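Local coordinates for protein transcription factor GAMBIF1 (Anopheles gambiae, PDB 1BVO) that binds DNA through the Rel-family specificity domain present here and probably activates RNA polymerase II transcription as a sequence-specific factor, at residues 57-62 with 165-170; 71-76 with 143-148; 41-46 with 86-91. All blocks are in the same frame, centred on the assembly; numbering follows the deposited sequence.

In the fold
All three contacts lie in the beta sandwich of the Rel homology DNA-binding domain. Contacts 1 and 2, with centres 9 Å apart, share the antiparallel sheet in which strand 142-152 lies between strands 52-59 and 159-172. Contact 1 spans one face of strand 142-152, and contact 2 packs strand 72-74 against its other face. Along the chain contact 2 is nested within the loop closed by contact 1. The centre of contact 3 lies about 18 Å from that of contact 1 and about 16 Å from that of contact 2. It joins strand 42-46 of the three-stranded sheet to segment 86-91, which lies on strand 83-87; its segments alternate with theirs. F147 packs on I43, carrying the apolar interior from contact 2 to contact 3.

Contact 1: 57-62 with 165-170; sequences SCVTKE and PVVSDI
V167 meets V59 and I170 meets K61, two apolar touches that join the segments. At V166 the backbone pairs with F147 of strand 142-152, the same strand to which S57 and V59 are bonded at C146 and R144 from its other edge.

V167 leans toward V59, and each valine offers one methyl, V59 CG2 and V167 CG2, 3.7 Å apart. The side chains cross obliquely. In V59 the touching branch sits between the backbone N and the carbonyl carbon, because chi1 of -56° places CG1 anti to the carbonyl. The paired CA atoms of V59 and V167 are 8.1 Å apart because another strand runs between them. In this five-stranded antiparallel sheet of the Rel homology domain's immunoglobulin-like sandwich, strand 142-152 is the direct neighbour of both 52-59 and 159-172, and the valine methyls close over its face.

S168 is buried and takes no part in the apolar contact, but its hydroxyl anchors the chain: OG donates to D169 O at 3.0 Å, with the donor tilted 28° from the carbonyl plane. The carbonyl oxygen of S168 accepts from R144 NH1, while R144 NH2 reaches K61 O, so the guanidinium links the two segments through their backbones.

I170 follows D169 and makes the second apolar touch. Its CG1 branch lies anti to the carbonyl carbon and continues extended (chi2 161°), laying CD1 3.3 Å and CG1 3.5 Å from K61 CB; CG2 approaches the same carbon at 4.0 Å. Only the root of the lysine is used here, since its chain leads away to a salt bridge between NZ and D139. Beside it T60 OG1 donates to E62 O at 3.2 Å, bracing the turn that follows strand 52-59.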
ATOM      1  N   SER C  57       4.031  -2.558 -26.223  1.00 52.22           N
ATOM      2  CA  SER C  57       3.909  -3.046 -24.856  1.00 48.02           C
ATOM      3  C   SER C  57       5.264  -2.887 -24.191  1.00 47.53           C
ATOM      4  O   SER C  57       6.269  -2.637 -24.862  1.00 50.66           O
ATOM      5  CB  SER C  57       3.438  -4.504 -24.798  1.00 40.70           C
ATOM      6  OG  SER C  57       4.416  -5.410 -25.268  1.00 39.39           O
ATOM      7  N   CYS C  58       5.267  -2.957 -22.871  1.00 46.21           N
ATOM      8  CA  CYS C  58       6.476  -2.823 -22.086  1.00 46.30           C
ATOM      9  C   CYS C  58       7.217  -4.138 -21.954  1.00 45.18           C
ATOM     10  O   CYS C  58       6.628  -5.164 -21.585  1.00 46.92           O
ATOM     11  CB  CYS C  58       6.134  -2.359 -20.680  1.00 49.28           C
ATOM     12  SG  CYS C  58       5.626  -0.658 -20.537  1.00 51.21           S
ATOM     13  N   VAL C  59       8.509  -4.111 -22.228  1.00 37.89           N
ATOM     14  CA  VAL C  59       9.323  -5.291 -22.073  1.00 37.21           C
ATOM     15  C   VAL C  59      10.409  -4.816 -21.111  1.00 44.45           C
ATOM     16  O   VAL C  59      10.501  -3.620 -20.808  1.00 49.32           O
ATOM     17  CB  VAL C  59       9.901  -5.755 -23.402  1.00 31.76           C
ATOM     18  CG1 VAL C  59       8.790  -5.977 -24.402  1.00 25.50           C
ATOM     19  CG2 VAL C  59      10.913  -4.758 -23.914  1.00 25.94           C
ATOM     20  N   THR C  60      11.197  -5.744 -20.597  1.00 44.62           N
ATOM     21  CA  THR C  60      12.269  -5.411 -19.657  1.00 44.39           C
ATOM     22  C   THR C  60      13.455  -4.687 -20.341  1.00 42.85           C
ATOM     23  O   THR C  60      13.684  -4.887 -21.538  1.00 43.16           O
ATOM     24  CB  THR C  60      12.777  -6.705 -19.000  1.00 47.43           C
ATOM     25  OG1 THR C  60      13.155  -7.634 -20.027  1.00 49.75           O
ATOM     26  CG2 THR C  60      11.670  -7.346 -18.155  1.00 39.17           C
ATOM     27  N   LYS C  61      14.190  -3.846 -19.601  1.00 40.52           N
ATOM     28  CA  LYS C  61      15.378  -3.160 -20.155  1.00 44.19           C
ATOM     29  C   LYS C  61      16.349  -4.278 -20.476  1.00 44.75           C
ATOM     30  O   LYS C  61      17.202  -4.207 -21.366  1.00 49.73           O
ATOM     31  CB  LYS C  61      16.057  -2.271 -19.094  1.00 33.82           C
ATOM     32  CG  LYS C  61      15.974  -2.804 -17.650  1.00 46.32           C
ATOM     33  CD  LYS C  61      17.306  -2.706 -16.896  1.00 46.03           C
ATOM     34  CE  LYS C  61      17.112  -2.091 -15.525  1.00 42.90           C
ATOM     35  NZ  LYS C  61      17.508  -2.952 -14.375  1.00 40.72           N
ATOM     36  N   GLU C  62      16.206  -5.246 -19.591  1.00 50.46           N
ATOM     37  CA  GLU C  62      16.911  -6.488 -19.434  1.00 53.23           C
ATOM     38  C   GLU C  62      17.000  -7.434 -20.661  1.00 56.00           C
ATOM     39  O   GLU C  62      16.039  -7.601 -21.400  1.00 50.87           O
ATOM     40  CB  GLU C  62      16.265  -7.173 -18.181  1.00 57.57           C
ATOM     41  CG  GLU C  62      15.926  -6.127 -17.017  1.00 41.36           C
ATOM     42  CD  GLU C  62      15.010  -6.595 -15.867  1.00 34.28           C
ATOM     43  OE1 GLU C  62      14.606  -7.758 -15.813  1.00 37.66           O
ATOM     44  OE2 GLU C  62      14.692  -5.766 -14.998  1.00 35.85           O
ATOM     45  N   PRO C 165      10.092  -7.833 -33.806  1.00 50.63           N
ATOM     46  CA  PRO C 165       9.943  -6.873 -32.716  1.00 50.08           C
ATOM     47  C   PRO C 165      11.188  -6.022 -32.640  1.00 49.52           C
ATOM     48  O   PRO C 165      12.303  -6.470 -32.898  1.00 51.50           O
ATOM     49  CB  PRO C 165       9.802  -7.767 -31.492  1.00 42.87           C
ATOM     50  CG  PRO C 165       9.082  -8.953 -32.043  1.00 47.12           C
ATOM     51  CD  PRO C 165       9.855  -9.200 -33.321  1.00 48.23           C
ATOM     52  N   VAL C 166      10.972  -4.757 -32.349  1.00 53.69           N
ATOM     53  CA  VAL C 166      12.045  -3.797 -32.237  1.00 54.37           C
ATOM     54  C   VAL C 166      11.856  -3.174 -30.867  1.00 56.23           C
ATOM     55  O   VAL C 166      10.727  -2.909 -30.426  1.00 52.71           O
ATOM     56  CB  VAL C 166      11.990  -2.790 -33.407  1.00 52.37           C
ATOM     57  CG1 VAL C 166      12.600  -1.474 -33.019  1.00 50.46           C
ATOM     58  CG2 VAL C 166      12.747  -3.383 -34.588  1.00 52.15           C
ATOM     59  N   VAL C 167      12.969  -3.024 -30.167  1.00 55.61           N
ATOM     60  CA  VAL C 167      12.939  -2.507 -28.822  1.00 52.69           C
ATOM     61  C   VAL C 167      13.570  -1.113 -28.779  1.00 54.95           C
ATOM     62  O   VAL C 167      14.459  -0.805 -29.571  1.00 46.89           O
ATOM     63  CB  VAL C 167      13.582  -3.549 -27.879  1.00 51.87           C
ATOM     64  CG1 VAL C 167      14.541  -2.917 -26.905  1.00 56.64           C
ATOM     65  CG2 VAL C 167      12.497  -4.342 -27.182  1.00 41.08           C
ATOM     66  N   SER C 168      12.968  -0.254 -27.958  1.00 55.40           N
ATOM     67  CA  SER C 168      13.387   1.130 -27.772  1.00 56.83           C
ATOM     68  C   SER C 168      14.434   1.226 -26.683  1.00 60.42           C
ATOM     69  O   SER C 168      14.570   0.316 -25.843  1.00 61.50           O
ATOM     70  CB  SER C 168      12.190   1.954 -27.304  1.00 54.59           C
ATOM     71  OG  SER C 168      11.847   1.599 -25.967  1.00 41.69           O
ATOM     72  N   ASP C 169      15.102   2.371 -26.625  1.00 62.03           N
ATOM     73  CA  ASP C 169      16.088   2.581 -25.583  1.00 61.86           C
ATOM     74  C   ASP C 169      15.344   2.561 -24.266  1.00 60.67           C
ATOM     75  O   ASP C 169      14.110   2.678 -24.244  1.00 65.63           O
ATOM     76  CB  ASP C 169      16.812   3.906 -25.777  1.00 62.54           C
ATOM     77  CG  ASP C 169      17.605   3.941 -27.076  1.00 66.59           C
ATOM     78  OD1 ASP C 169      17.649   2.907 -27.785  1.00 58.38           O
ATOM     79  OD2 ASP C 169      18.182   5.004 -27.387  1.00 75.68           O
ATOM     80  N   ILE C 170      16.069   2.398 -23.171  1.00 54.76           N
ATOM     81  CA  ILE C 170      15.409   2.336 -21.891  1.00 49.59           C
ATOM     82  C   ILE C 170      14.748   3.627 -21.430  1.00 49.51           C
ATOM     83  O   ILE C 170      15.231   4.738 -21.691  1.00 53.67           O
ATOM     84  CB  ILE C 170      16.345   1.801 -20.822  1.00 49.96           C
ATOM     85  CG1 ILE C 170      16.839   0.421 -21.257  1.00 56.57           C
ATOM     86  CG2 ILE C 170      15.611   1.702 -19.486  1.00 42.04           C
ATOM     87  CD1 ILE C 170      18.084  -0.039 -20.553  1.00 61.73           C
TER

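Contact 2: 71-76 with 143-148; sequences HNLVGK and VRLCFQ
L73 and L145 meet inside the beta sandwich of the Rel homology domain, where the short strand 72-74, paired with 101-103, packs over one face of strand 142-152 in the five-stranded sheet. The two segments meet through side chains, with CA atoms 9.0 Å apart at L73 and L145 and 8.0 Å apart at H71 and V143. All four of these residues are buried, although the nearest atom of the contact is about 6 Å from the bound nucleic acid.

The purely apolar part of the contact is carried by the leucines, whose side chains approach aslant. A single methyl, L145 CD2, faces the fork of L73, 3.8 Å from CD1 and 4.0 Å from CD2. Both methyls of L73 are thus engaged, but one branch of L145. L145 does not set out straight at the partner strand; with CG anti to the carbonyl carbon (chi1 -62°) and the chain extended beyond it, CD2 is carried over to L73. V56 and I102 also touch L73, and I171 touches L145, so the pair belongs to a continuous apolar interior built by several strands.

Polar atoms gather at the H71 end. The carbonyl oxygen of H71 accepts from R117 NH2 of helix 107-120, and the ring's NE2 makes a weak bond to V105 O, which gives the imidazole a polar tether. Backbone bonds of N72 to Q103 and of V74 to G101 hold the short strand to its partner.

The mixed contact is that of the imidazole with V143, whose side chain stands at about a right angle to that of the histidine. One branch does the touching: V143 CG1 comes obliquely to the ring, 3.9 Å from H71 ND1.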
ATOM      1  N   HIS C  71       4.403  -3.556 -16.166  1.00 46.18           N
ATOM      2  CA  HIS C  71       3.806  -2.253 -16.406  1.00 45.15           C
ATOM      3  C   HIS C  71       2.873  -2.154 -17.620  1.00 46.11           C
ATOM      4  O   HIS C  71       3.119  -2.768 -18.664  1.00 46.02           O
ATOM      5  CB  HIS C  71       4.890  -1.187 -16.390  1.00 41.11           C
ATOM      6  CG  HIS C  71       5.513  -1.004 -15.042  1.00 34.36           C
ATOM      7  ND1 HIS C  71       6.584  -0.185 -14.821  1.00 38.04           N
ATOM      8  CD2 HIS C  71       5.162  -1.514 -13.837  1.00 28.87           C
ATOM      9  CE1 HIS C  71       6.874  -0.173 -13.519  1.00 36.85           C
ATOM     10  NE2 HIS C  71       6.020  -0.972 -12.909  1.00 38.53           N
ATOM     11  N   ASN C  72       1.742  -1.479 -17.419  1.00 46.54           N
ATOM     12  CA  ASN C  72       0.742  -1.313 -18.466  1.00 45.26           C
ATOM     13  C   ASN C  72       0.924   0.017 -19.167  1.00 45.87           C
ATOM     14  O   ASN C  72       1.358   1.005 -18.549  1.00 43.63           O
ATOM     15  CB  ASN C  72      -0.666  -1.357 -17.874  1.00 41.33           C
ATOM     16  CG  ASN C  72      -0.928  -2.605 -17.078  1.00 44.89           C
ATOM     17  OD1 ASN C  72      -0.618  -3.724 -17.509  1.00 41.97           O
ATOM     18  ND2 ASN C  72      -1.474  -2.426 -15.888  1.00 41.33           N
ATOM     19  N   LEU C  73       0.619   0.032 -20.457  1.00 42.12           N
ATOM     20  CA  LEU C  73       0.690   1.253 -21.227  1.00 38.79           C
ATOM     21  C   LEU C  73      -0.735   1.718 -21.376  1.00 40.53           C
ATOM     22  O   LEU C  73      -1.610   0.934 -21.736  1.00 41.08           O
ATOM     23  CB  LEU C  73       1.262   1.002 -22.607  1.00 30.89           C
ATOM     24  CG  LEU C  73       2.776   0.895 -22.668  1.00 32.42           C
ATOM     25  CD1 LEU C  73       3.225   0.768 -24.118  1.00 34.79           C
ATOM     26  CD2 LEU C  73       3.393   2.128 -22.042  1.00 41.62           C
ATOM     27  N   VAL C  74      -0.997   2.954 -20.998  1.00 42.75           N
ATOM     28  CA  VAL C  74      -2.337   3.475 -21.126  1.00 41.81           C
ATOM     29  C   VAL C  74      -2.227   4.666 -22.058  1.00 49.27           C
ATOM     30  O   VAL C  74      -1.151   5.245 -22.202  1.00 51.99           O
ATOM     31  CB  VAL C  74      -2.911   3.844 -19.743  1.00 40.89           C
ATOM     32  CG1 VAL C  74      -3.005   2.590 -18.877  1.00 31.12           C
ATOM     33  CG2 VAL C  74      -2.051   4.883 -19.069  1.00 33.39           C
ATOM     34  N   GLY C  75      -3.319   5.015 -22.717  1.00 56.21           N
ATOM     35  CA  GLY C  75      -3.281   6.131 -23.645  1.00 68.04           C
ATOM     36  C   GLY C  75      -4.615   6.289 -24.350  1.00 73.41           C
ATOM     37  O   GLY C  75      -5.234   5.295 -24.748  1.00 74.89           O
ATOM     38  N   LYS C  76      -5.043   7.535 -24.522  1.00 78.64           N
ATOM     39  CA  LYS C  76      -6.315   7.847 -25.174  1.00 81.95           C
ATOM     40  C   LYS C  76      -6.428   7.032 -26.452  1.00 82.66           C
ATOM     41  O   LYS C  76      -7.521   6.595 -26.813  1.00 85.06           O
ATOM     42  CB  LYS C  76      -6.373   9.343 -25.527  1.00 82.40           C
ATOM     43  CG  LYS C  76      -7.700  10.047 -25.288  1.00 85.03           C
ATOM     44  CD  LYS C  76      -7.536  11.170 -24.257  1.00 94.04           C
ATOM     45  CE  LYS C  76      -6.561  12.251 -24.746  1.00 97.23           C
ATOM     46  NZ  LYS C  76      -5.473  12.621 -23.751  1.00100.00           N
ATOM     47  N   VAL C 143      11.853   0.373 -18.189  1.00 34.72           N
ATOM     48  CA  VAL C 143      11.132  -0.412 -19.164  1.00 34.15           C
ATOM     49  C   VAL C 143      11.633   0.018 -20.511  1.00 32.63           C
ATOM     50  O   VAL C 143      12.455   0.916 -20.630  1.00 36.93           O
ATOM     51  CB  VAL C 143       9.629  -0.037 -19.206  1.00 35.89           C
ATOM     52  CG1 VAL C 143       8.908  -0.508 -17.963  1.00 31.33           C
ATOM     53  CG2 VAL C 143       9.493   1.478 -19.357  1.00 36.90           C
ATOM     54  N   ARG C 144      11.135  -0.643 -21.529  1.00 33.66           N
ATOM     55  CA  ARG C 144      11.428  -0.267 -22.894  1.00 42.50           C
ATOM     56  C   ARG C 144      10.092  -0.529 -23.586  1.00 43.92           C
ATOM     57  O   ARG C 144       9.283  -1.356 -23.134  1.00 43.07           O
ATOM     58  CB  ARG C 144      12.487  -1.145 -23.531  1.00 46.50           C
ATOM     59  CG  ARG C 144      13.846  -1.173 -22.893  1.00 47.02           C
ATOM     60  CD  ARG C 144      14.692  -2.110 -23.750  1.00 54.78           C
ATOM     61  NE  ARG C 144      15.992  -2.465 -23.205  1.00 54.04           N
ATOM     62  CZ  ARG C 144      17.136  -1.955 -23.632  1.00 57.57           C
ATOM     63  NH1 ARG C 144      17.147  -1.064 -24.613  1.00 57.69           N
ATOM     64  NH2 ARG C 144      18.276  -2.366 -23.093  1.00 65.88           N
ATOM     65  N   LEU C 145       9.813   0.257 -24.609  1.00 44.51           N
ATOM     66  CA  LEU C 145       8.587   0.105 -25.364  1.00 39.84           C
ATOM     67  C   LEU C 145       8.906  -0.919 -26.433  1.00 41.02           C
ATOM     68  O   LEU C 145       9.981  -0.878 -27.052  1.00 41.31           O
ATOM     69  CB  LEU C 145       8.209   1.433 -26.023  1.00 33.40           C
ATOM     70  CG  LEU C 145       7.935   2.566 -25.036  1.00 32.77           C
ATOM     71  CD1 LEU C 145       7.747   3.875 -25.774  1.00 35.09           C
ATOM     72  CD2 LEU C 145       6.721   2.222 -24.204  1.00 26.94           C
ATOM     73  N   CYS C 146       7.998  -1.857 -26.636  1.00 36.79           N
ATOM     74  CA  CYS C 146       8.214  -2.861 -27.660  1.00 40.60           C
ATOM     75  C   CYS C 146       7.233  -2.614 -28.798  1.00 44.21           C
ATOM     76  O   CYS C 146       6.021  -2.461 -28.565  1.00 46.46           O
ATOM     77  CB  CYS C 146       8.014  -4.260 -27.119  1.00 34.90           C
ATOM     78  SG  CYS C 146       8.632  -5.522 -28.262  1.00 49.74           S
ATOM     79  N   PHE C 147       7.751  -2.520 -30.017  1.00 41.58           N
ATOM     80  CA  PHE C 147       6.894  -2.276 -31.161  1.00 39.43           C
ATOM     81  C   PHE C 147       6.815  -3.507 -32.043  1.00 41.66           C
ATOM     82  O   PHE C 147       7.749  -3.818 -32.770  1.00 38.95           O
ATOM     83  CB  PHE C 147       7.405  -1.090 -31.981  1.00 38.79           C
ATOM     84  CG  PHE C 147       7.515   0.197 -31.195  1.00 41.83           C
ATOM     85  CD1 PHE C 147       6.435   1.054 -31.085  1.00 40.32           C
ATOM     86  CD2 PHE C 147       8.703   0.544 -30.569  1.00 34.41           C
ATOM     87  CE1 PHE C 147       6.533   2.239 -30.353  1.00 40.76           C
ATOM     88  CE2 PHE C 147       8.815   1.716 -29.840  1.00 37.37           C
ATOM     89  CZ  PHE C 147       7.725   2.571 -29.732  1.00 38.38           C
ATOM     90  N   GLN C 148       5.723  -4.247 -31.940  1.00 41.75           N
ATOM     91  CA  GLN C 148       5.565  -5.410 -32.801  1.00 46.69           C
ATOM     92  C   GLN C 148       4.697  -4.970 -33.951  1.00 52.90           C
ATOM     93  O   GLN C 148       3.521  -4.621 -33.745  1.00 56.54           O
ATOM     94  CB  GLN C 148       4.852  -6.543 -32.112  1.00 46.16           C
ATOM     95  CG  GLN C 148       5.656  -7.295 -31.132  1.00 38.07           C
ATOM     96  CD  GLN C 148       4.761  -8.184 -30.377  1.00 39.12           C
ATOM     97  OE1 GLN C 148       3.959  -7.715 -29.551  1.00 37.51           O
ATOM     98  NE2 GLN C 148       4.779  -9.466 -30.726  1.00 36.86           N
TER

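Contact 3: 41-46 with 86-91; sequences PSIQVH and VEINST
The backbones come nearest at V45 and I88, whose CA atoms are 8.9 Å apart, and do not pair; side chains bridge the spacing. The contact joins the two sheets of the Rel homology domain's beta sandwich: strand 42-46 is the middle strand of the three-stranded sheet, and segment 86-91, which carries I88, lies on strand 83-87 of the five-stranded one.

I88 supplies one atom, CD1, to both partners. It reaches V45 CG2 at 3.7 Å and I43 CD1 at 4.0 Å, so the isoleucine end sits against two residues on the same side of the strand, while Q44, between them, sets out away from I88. The I88 and I43 side chains cross at about a right angle. I43 places CG1 between its backbone N and carbonyl carbon (chi1 60°), and from there its extended chain brings CD1 to I88; V3 and V54 pack around it as well.

Before I88, E87 forms a salt bridge with R51. After it the chain turns out to exposed N89, where an Asx turn shapes the next residues: N89 OD1 accepts T91 N at 2.8 Å, with an N-H...O angle of 154°, and T92 N as well.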
ATOM      1  N   PRO C  41       7.571   9.733 -29.361  1.00 43.23           N
ATOM      2  CA  PRO C  41       8.178   8.548 -29.993  1.00 41.54           C
ATOM      3  C   PRO C  41       7.532   8.240 -31.313  1.00 43.10           C
ATOM      4  O   PRO C  41       6.315   8.328 -31.446  1.00 48.25           O
ATOM      5  CB  PRO C  41       7.843   7.424 -29.011  1.00 36.15           C
ATOM      6  CG  PRO C  41       7.831   8.090 -27.723  1.00 42.71           C
ATOM      7  CD  PRO C  41       7.101   9.394 -28.008  1.00 45.97           C
ATOM      8  N   SER C  42       8.314   7.791 -32.273  1.00 43.30           N
ATOM      9  CA  SER C  42       7.733   7.462 -33.550  1.00 45.31           C
ATOM     10  C   SER C  42       8.506   6.393 -34.285  1.00 46.69           C
ATOM     11  O   SER C  42       9.709   6.195 -34.058  1.00 55.42           O
ATOM     12  CB  SER C  42       7.553   8.718 -34.406  1.00 48.51           C
ATOM     13  OG  SER C  42       8.600   9.654 -34.229  1.00 50.93           O
ATOM     14  N   ILE C  43       7.770   5.597 -35.044  1.00 47.94           N
ATOM     15  CA  ILE C  43       8.356   4.526 -35.815  1.00 47.48           C
ATOM     16  C   ILE C  43       8.065   4.783 -37.290  1.00 51.44           C
ATOM     17  O   ILE C  43       7.264   5.665 -37.641  1.00 54.43           O
ATOM     18  CB  ILE C  43       7.805   3.148 -35.382  1.00 44.27           C
ATOM     19  CG1 ILE C  43       6.292   3.091 -35.589  1.00 45.04           C
ATOM     20  CG2 ILE C  43       8.168   2.876 -33.933  1.00 36.63           C
ATOM     21  CD1 ILE C  43       5.722   1.701 -35.490  1.00 50.32           C
ATOM     22  N   GLN C  44       8.700   3.983 -38.135  1.00 51.77           N
ATOM     23  CA  GLN C  44       8.588   4.118 -39.567  1.00 50.01           C
ATOM     24  C   GLN C  44       8.876   2.765 -40.167  1.00 46.25           C
ATOM     25  O   GLN C  44       9.941   2.203 -39.936  1.00 48.90           O
ATOM     26  CB  GLN C  44       9.672   5.090 -40.020  1.00 55.88           C
ATOM     27  CG  GLN C  44       9.226   6.201 -40.934  1.00 64.31           C
ATOM     28  CD  GLN C  44       9.022   5.728 -42.346  1.00 64.87           C
ATOM     29  OE1 GLN C  44       9.804   4.926 -42.872  1.00 68.19           O
ATOM     30  NE2 GLN C  44       7.986   6.242 -42.984  1.00 65.96           N
ATOM     31  N   VAL C  45       7.934   2.208 -40.902  1.00 42.72           N
ATOM     32  CA  VAL C  45       8.173   0.922 -41.524  1.00 45.39           C
ATOM     33  C   VAL C  45       8.917   1.149 -42.821  1.00 47.78           C
ATOM     34  O   VAL C  45       8.755   2.180 -43.462  1.00 52.94           O
ATOM     35  CB  VAL C  45       6.874   0.168 -41.829  1.00 41.17           C
ATOM     36  CG1 VAL C  45       7.168  -1.134 -42.542  1.00 31.85           C
ATOM     37  CG2 VAL C  45       6.114  -0.076 -40.549  1.00 40.30           C
ATOM     38  N   HIS C  46       9.790   0.218 -43.166  1.00 52.05           N
ATOM     39  CA  HIS C  46      10.539   0.309 -44.406  1.00 55.89           C
ATOM     40  C   HIS C  46      10.278  -0.957 -45.184  1.00 58.70           C
ATOM     41  O   HIS C  46       9.885  -1.971 -44.618  1.00 63.59           O
ATOM     42  CB  HIS C  46      12.036   0.407 -44.136  1.00 52.89           C
ATOM     43  CG  HIS C  46      12.445   1.670 -43.443  1.00 56.06           C
ATOM     44  ND1 HIS C  46      12.625   2.859 -44.115  1.00 60.79           N
ATOM     45  CD2 HIS C  46      12.749   1.910 -42.153  1.00 58.16           C
ATOM     46  CE1 HIS C  46      13.029   3.781 -43.259  1.00 59.48           C
ATOM     47  NE2 HIS C  46      13.119   3.233 -42.067  1.00 59.03           N
ATOM     48  N   VAL C  86      -2.400   0.146 -32.428  1.00 54.82           N
ATOM     49  CA  VAL C  86      -2.894   1.144 -33.383  1.00 50.00           C
ATOM     50  C   VAL C  86      -2.515   0.804 -34.831  1.00 54.36           C
ATOM     51  O   VAL C  86      -1.497   0.157 -35.076  1.00 50.56           O
ATOM     52  CB  VAL C  86      -2.389   2.584 -33.073  1.00 40.48           C
ATOM     53  CG1 VAL C  86      -2.898   3.052 -31.727  1.00 41.25           C
ATOM     54  CG2 VAL C  86      -0.877   2.661 -33.149  1.00 40.38           C
ATOM     55  N   GLU C  87      -3.342   1.244 -35.779  1.00 59.65           N
ATOM     56  CA  GLU C  87      -3.082   1.016 -37.199  1.00 59.97           C
ATOM     57  C   GLU C  87      -2.260   2.160 -37.791  1.00 58.60           C
ATOM     58  O   GLU C  87      -2.558   3.342 -37.567  1.00 57.59           O
ATOM     59  CB  GLU C  87      -4.382   0.836 -37.990  1.00 60.56           C
ATOM     60  CG  GLU C  87      -4.131   0.551 -39.467  1.00 57.65           C
ATOM     61  CD  GLU C  87      -5.377   0.113 -40.243  1.00 59.56           C
ATOM     62  OE1 GLU C  87      -6.494   0.069 -39.678  1.00 57.27           O
ATOM     63  OE2 GLU C  87      -5.220  -0.206 -41.438  1.00 47.16           O
ATOM     64  N   ILE C  88      -1.217   1.783 -38.528  1.00 59.93           N
ATOM     65  CA  ILE C  88      -0.273   2.702 -39.174  1.00 58.23           C
ATOM     66  C   ILE C  88      -0.807   3.318 -40.473  1.00 60.44           C
ATOM     67  O   ILE C  88      -1.534   2.668 -41.232  1.00 62.07           O
ATOM     68  CB  ILE C  88       1.077   1.964 -39.516  1.00 47.44           C
ATOM     69  CG1 ILE C  88       1.724   1.368 -38.262  1.00 40.34           C
ATOM     70  CG2 ILE C  88       2.064   2.902 -40.153  1.00 49.91           C
ATOM     71  CD1 ILE C  88       3.203   0.997 -38.465  1.00 35.80           C
ATOM     72  N   ASN C  89      -0.449   4.580 -40.714  1.00 60.63           N
ATOM     73  CA  ASN C  89      -0.823   5.290 -41.937  1.00 56.85           C
ATOM     74  C   ASN C  89      -0.352   4.406 -43.089  1.00 52.32           C
ATOM     75  O   ASN C  89       0.844   4.180 -43.248  1.00 48.28           O
ATOM     76  CB  ASN C  89      -0.109   6.650 -41.984  1.00 62.88           C
ATOM     77  CG  ASN C  89      -0.443   7.454 -43.232  1.00 67.12           C
ATOM     78  OD1 ASN C  89      -0.158   7.038 -44.356  1.00 58.90           O
ATOM     79  ND2 ASN C  89      -1.037   8.617 -43.037  1.00 72.31           N
ATOM     80  N   SER C  90      -1.297   3.908 -43.881  1.00 49.93           N
ATOM     81  CA  SER C  90      -1.010   3.022 -44.999  1.00 43.47           C
ATOM     82  C   SER C  90      -0.218   3.584 -46.184  1.00 44.52           C
ATOM     83  O   SER C  90       0.097   2.846 -47.123  1.00 44.64           O
ATOM     84  CB  SER C  90      -2.301   2.348 -45.483  1.00 45.74           C
ATOM     85  OG  SER C  90      -3.466   3.095 -45.159  1.00 48.02           O
ATOM     86  N   THR C  91       0.146   4.857 -46.138  1.00 44.95           N
ATOM     87  CA  THR C  91       0.922   5.440 -47.222  1.00 48.36           C
ATOM     88  C   THR C  91       2.242   6.001 -46.700  1.00 51.14           C
ATOM     89  O   THR C  91       3.311   5.680 -47.218  1.00 53.72           O
ATOM     90  CB  THR C  91       0.135   6.521 -47.995  1.00 52.76           C
ATOM     91  OG1 THR C  91      -0.999   5.910 -48.629  1.00 46.60           O
ATOM     92  CG2 THR C  91       1.013   7.178 -49.067  1.00 39.03           C
TER